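Local coordinates for molybdopterin-guanine dinucleotide biosynthesis protein B (mobB) (Archaeoglobus fulgidus, PDB 2F1R) that probably binds GTP through a P-loop NTPase-type fold and is thought to serve in the biosynthesis of the molybdopterin-guanine dinucleotide form of the molybdenum cofactor, at residues 21-24 with 25-28; 142-145 with 146-150. All blocks are in the same frame, centred on the assembly; numbering follows the deposited sequence.

Following the chain from its N terminus, interaction 1 comes first, on the C-terminal half of helix 12-28, which starts next to the probable P-loop. Interaction 2 lies far along the sequence, where the short edge strand 143-144 turns into helix 149-160. Each is local and closes no more than a turn of chain; the two follow in series, neither nesting nor crossing. Their centres are about 15 Å apart, yet they meet in space: R21 NH2 comes within 3.0 Å of R146 O in a weak hydrogen bond, and M22 packs near the backbone of V149. Helix 12-28 is thereby joined to the start of helix 149-160.

Interaction 1 (21-24 with 25-28); sequences RMMP and ILRE
M22 and L26 sit one helical turn apart, and their side chains lie on the same flank of the helix, the leucine tip against the methionine root: L26 CD1 rests 4.0 Å from M22 CB. In L26, CG stands anti to the carbonyl carbon (chi1 -58°), which carries the branch back over the preceding turn. M22 extends past this point and bends at its sulfur-methyl end; its thioether and the leucine branch both suit a buried helix face, where M22 meets I152 and I156 and L26 meets L157. With an alanine here in place of the leucine, M22 CB would probably lose its neighbour and L157 of helix 149-160 its packing partner, opening a gap between the helices.

On the next flank M23 and R27 cross obliquely, and only the aliphatic root of the arginine takes part: R27 CG lies 4.1 Å from M23 CG. Bends at chi2 and chi3 then lead the guanidinium away, where NE donates to L31 O; a long chain that is apolar along its length and charged at its end suits the place. M23 fills the space toward V33 and V35, while S59 of the second subunit packs on M23 and P24.

I25 lays its CD1 against R21 O, 3.5 Å away. Beneath these side chains the backbone bonds continue: R27 N to M23 O is 2.8 Å and nearly straight (173°), with L26 N to M22 O and E28 N to P24 O beside it. P24 has no N-H to give, and the helix kinks there.

This i to i+4 packing is that of an amphipathic α-helix in an α/β fold, here the helix after the probable P-loop, covering strand 33-37 and helix 149-160 with its apolar flanks.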
loop_
_atom_site.group_PDB
_atom_site.type_symbol
_atom_site.label_atom_id
_atom_site.label_comp_id
_atom_site.label_asym_id
_atom_site.label_seq_id
_atom_site.Cartn_x
_atom_site.Cartn_y
_atom_site.Cartn_z
ATOM N N ARG A 21 13.691 17.179 1.205
ATOM C CA ARG A 21 15.036 17.674 0.910
ATOM C C ARG A 21 16.115 16.677 1.290
ATOM O O ARG A 21 17.087 16.536 0.585
ATOM C CB ARG A 21 15.285 19.032 1.602
ATOM C CG ARG A 21 14.586 20.189 0.852
ATOM C CD ARG A 21 15.035 21.581 1.356
ATOM N NE ARG A 21 14.837 21.651 2.807
ATOM C CZ ARG A 21 15.184 22.662 3.616
ATOM N NH1 ARG A 21 15.753 23.788 3.136
ATOM N NH2 ARG A 21 14.953 22.518 4.936
ATOM N N MET A 22 15.964 15.977 2.415
ATOM C CA MET A 22 16.984 14.967 2.762
ATOM C C MET A 22 16.946 13.721 1.832
ATOM O O MET A 22 17.997 13.160 1.485
ATOM C CB MET A 22 16.852 14.512 4.214
ATOM C CG MET A 22 17.176 15.570 5.294
ATOM S SD MET A 22 17.332 14.840 6.956
ATOM C CE MET A 22 15.702 14.029 7.113
ATOM N N MET A 23 15.734 13.297 1.455
ATOM C CA MET A 23 15.523 12.049 0.701
ATOM C C MET A 23 16.512 11.762 -0.468
ATOM O O MET A 23 17.177 10.690 -0.474
ATOM C CB MET A 23 14.017 11.891 0.306
ATOM C CG MET A 23 13.549 10.409 0.075
ATOM S SD MET A 23 13.871 9.321 1.443
ATOM C CE MET A 23 12.826 10.084 2.641
ATOM N N PRO A 24 16.655 12.690 -1.441
ATOM C CA PRO A 24 17.675 12.376 -2.499
ATOM C C PRO A 24 19.089 12.058 -1.962
ATOM O O PRO A 24 19.727 11.172 -2.494
ATOM C CB PRO A 24 17.721 13.626 -3.362
ATOM C CG PRO A 24 16.376 14.317 -3.127
ATOM C CD PRO A 24 15.969 13.970 -1.689
ATOM N N ILE A 25 19.568 12.733 -0.917
ATOM C CA ILE A 25 20.876 12.389 -0.342
ATOM C C ILE A 25 20.878 10.999 0.316
ATOM O O ILE A 25 21.804 10.203 0.111
ATOM C CB ILE A 25 21.386 13.427 0.717
ATOM C CG1 ILE A 25 21.590 14.814 0.129
ATOM C CG2 ILE A 25 22.733 12.979 1.292
ATOM C CD1 ILE A 25 20.414 15.686 0.199
ATOM N N LEU A 26 19.864 10.714 1.132
ATOM C CA LEU A 26 19.756 9.386 1.758
ATOM C C LEU A 26 19.753 8.284 0.686
ATOM O O LEU A 26 20.480 7.314 0.801
ATOM C CB LEU A 26 18.489 9.279 2.637
ATOM C CG LEU A 26 18.431 10.314 3.744
ATOM C CD1 LEU A 26 16.996 10.485 4.368
ATOM C CD2 LEU A 26 19.530 10.068 4.822
ATOM N N ARG A 27 18.932 8.463 -0.349
ATOM C CA ARG A 27 18.811 7.507 -1.460
ATOM C C ARG A 27 20.080 7.350 -2.333
ATOM O O ARG A 27 20.404 6.240 -2.760
ATOM C CB ARG A 27 17.639 7.875 -2.342
ATOM C CG ARG A 27 16.232 7.830 -1.676
ATOM C CD ARG A 27 15.763 6.453 -1.170
ATOM N NE ARG A 27 16.145 5.344 -2.043
ATOM C CZ ARG A 27 15.606 5.097 -3.229
ATOM N NH1 ARG A 27 14.643 5.876 -3.696
ATOM N NH2 ARG A 27 16.020 4.066 -3.937
ATOM N N GLU A 28 20.808 8.437 -2.591
ATOM C CA GLU A 28 22.103 8.321 -3.321
ATOM C C GLU A 28 23.084 7.353 -2.666
ATOM O O GLU A 28 23.902 6.744 -3.354
ATOM C CB GLU A 28 22.743 9.682 -3.603
ATOM C CG GLU A 28 22.177 10.375 -4.885
ATOM C CD GLU A 28 20.760 9.867 -5.334
ATOM O OE1 GLU A 28 19.735 10.570 -5.061
ATOM O OE2 GLU A 28 20.686 8.755 -5.972
#

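Interaction 2 (142-145 with 146-150)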
loop_
_atom_site.group_PDB
_atom_site.type_symbol
_atom_site.label_atom_id
_atom_site.label_comp_id
_atom_site.label_asym_id
_atom_site.label_seq_id
_atom_site.Cartn_x
_atom_site.Cartn_y
_atom_site.Cartn_z
ATOM N N LYS A 142 22.373 18.046 20.355
ATOM C CA LYS A 142 22.929 18.221 19.018
ATOM C C LYS A 142 21.992 19.144 18.209
ATOM O O LYS A 142 20.780 18.958 18.213
ATOM C CB LYS A 142 23.078 16.858 18.347
ATOM C CG LYS A 142 23.815 16.881 17.060
ATOM C CD LYS A 142 25.261 16.456 17.237
ATOM C CE LYS A 142 26.133 17.035 16.089
ATOM N NZ LYS A 142 26.308 16.087 14.973
ATOM N N TRP A 143 22.549 20.134 17.529
ATOM C CA TRP A 143 21.728 21.204 16.976
ATOM C C TRP A 143 22.107 21.496 15.540
ATOM O O TRP A 143 23.275 21.588 15.225
ATOM C CB TRP A 143 21.816 22.484 17.849
ATOM C CG TRP A 143 21.295 23.721 17.134
ATOM C CD1 TRP A 143 19.992 23.952 16.706
ATOM C CD2 TRP A 143 22.049 24.884 16.745
ATOM N NE1 TRP A 143 19.918 25.162 16.069
ATOM C CE2 TRP A 143 21.153 25.760 16.085
ATOM C CE3 TRP A 143 23.393 25.260 16.880
ATOM C CZ2 TRP A 143 21.555 27.007 15.559
ATOM C CZ3 TRP A 143 23.800 26.490 16.353
ATOM C CH2 TRP A 143 22.862 27.360 15.701
ATOM N N PHE A 144 21.110 21.620 14.677
ATOM C CA PHE A 144 21.270 22.060 13.296
ATOM C C PHE A 144 20.242 23.157 13.040
ATOM O O PHE A 144 19.192 23.211 13.681
ATOM C CB PHE A 144 20.977 20.890 12.316
ATOM C CG PHE A 144 21.867 19.690 12.511
ATOM C CD1 PHE A 144 23.166 19.659 11.970
ATOM C CD2 PHE A 144 21.435 18.622 13.262
ATOM C CE1 PHE A 144 24.020 18.570 12.187
ATOM C CE2 PHE A 144 22.269 17.537 13.466
ATOM C CZ PHE A 144 23.564 17.509 12.939
ATOM N N ARG A 145 20.557 24.032 12.113
ATOM C CA ARG A 145 19.572 24.966 11.568
ATOM C C ARG A 145 18.710 24.288 10.501
ATOM O O ARG A 145 19.128 23.316 9.923
ATOM C CB ARG A 145 20.292 26.178 10.973
ATOM C CG ARG A 145 21.123 26.963 11.974
ATOM C CD ARG A 145 22.048 27.957 11.299
ATOM N NE ARG A 145 21.340 28.883 10.425
ATOM C CZ ARG A 145 21.793 30.095 10.097
ATOM N NH1 ARG A 145 22.956 30.539 10.607
ATOM N NH2 ARG A 145 21.080 30.882 9.283
ATOM N N ARG A 146 17.520 24.829 10.233
ATOM C CA ARG A 146 16.543 24.290 9.229
ATOM C C ARG A 146 17.163 23.980 7.858
ATOM O O ARG A 146 16.827 22.988 7.221
ATOM C CB ARG A 146 15.368 25.287 9.047
ATOM C CG ARG A 146 13.948 24.896 9.568
ATOM C CD ARG A 146 13.743 24.503 11.115
ATOM N NE ARG A 146 13.947 25.555 12.121
ATOM C CZ ARG A 146 13.081 26.519 12.484
ATOM N NH1 ARG A 146 11.870 26.616 11.927
ATOM N NH2 ARG A 146 13.444 27.411 13.415
ATOM N N ASP A 147 18.108 24.819 7.446
ATOM C CA ASP A 147 18.742 24.806 6.135
ATOM C C ASP A 147 19.851 23.773 5.933
ATOM O O ASP A 147 20.354 23.593 4.826
ATOM C CB ASP A 147 19.337 26.218 5.882
ATOM C CG ASP A 147 19.669 27.010 7.209
ATOM O OD1 ASP A 147 18.733 27.298 8.030
ATOM O OD2 ASP A 147 20.871 27.397 7.412
ATOM N N GLU A 148 20.280 23.119 7.000
ATOM C CA GLU A 148 21.512 22.341 6.932
ATOM C C GLU A 148 21.201 20.873 6.542
ATOM O O GLU A 148 21.627 19.914 7.204
ATOM C CB GLU A 148 22.243 22.421 8.284
ATOM C CG GLU A 148 22.892 23.774 8.628
ATOM C CD GLU A 148 23.712 23.677 9.914
ATOM O OE1 GLU A 148 23.119 23.650 11.004
ATOM O OE2 GLU A 148 24.949 23.621 9.854
ATOM N N VAL A 149 20.465 20.716 5.451
ATOM C CA VAL A 149 19.847 19.435 5.120
ATOM C C VAL A 149 20.862 18.362 4.862
ATOM O O VAL A 149 20.657 17.217 5.279
ATOM C CB VAL A 149 18.817 19.550 3.953
ATOM C CG1 VAL A 149 17.824 20.694 4.213
ATOM C CG2 VAL A 149 19.499 19.708 2.588
ATOM N N GLU A 150 21.965 18.723 4.204
ATOM C CA GLU A 150 23.066 17.774 3.994
ATOM C C GLU A 150 23.713 17.306 5.304
ATOM O O GLU A 150 24.114 16.115 5.430
ATOM C CB GLU A 150 24.139 18.352 3.048
ATOM C CG GLU A 150 23.695 18.477 1.582
ATOM C CD GLU A 150 23.216 19.889 1.181
ATOM O OE1 GLU A 150 22.986 20.122 -0.037
ATOM O OE2 GLU A 150 23.063 20.769 2.068
#
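E148 reaches back along the chain and takes the backbone N-H of R145 with its OE1, 2.8 Å away in a nearly straight bond. The oxygen uses its anti lone pair, the one turned from OE2, which leaves OE2 to form a salt bridge with R151. Both carboxylate oxygens thus have a partner, one a backbone amide and the other a charge on helix 149-160. CG lies anti to the carbonyl carbon (chi1 -71°) and the chain is extended beyond it, giving a glutamate the length to span the turn.

The opposite pairing joins the same two residues. E148 N donates to R145 O at 3.1 Å, from above the carbonyl plane and 50° out of it, closing a type I turn from R145 to E148. Each residue therefore gives one N-H and receives one.

D147 adds charge: its OD2 lies 3.4 Å from R145 NE, but well out of the guanidinium plane, with the two flat groups almost perpendicular (88°). This is an ionic attraction without a directed N-H. D135 lies close to D147, and the neighbouring arginine probably eases the crowding of negative charge. R146 packs on V133 and C134, its guanidinium in a long, weak ion pair with D135, while its carbonyl accepts a weak bond from R21.

F144 presents a ring edge near E148 OE1 and buries its aromatic group against I152 and A131.

With E148 at the N-cap position, the arrangement is a strand-to-helix junction made by a β turn, leading from the edge strand of the parallel sheet into the last helix of the α/β fold.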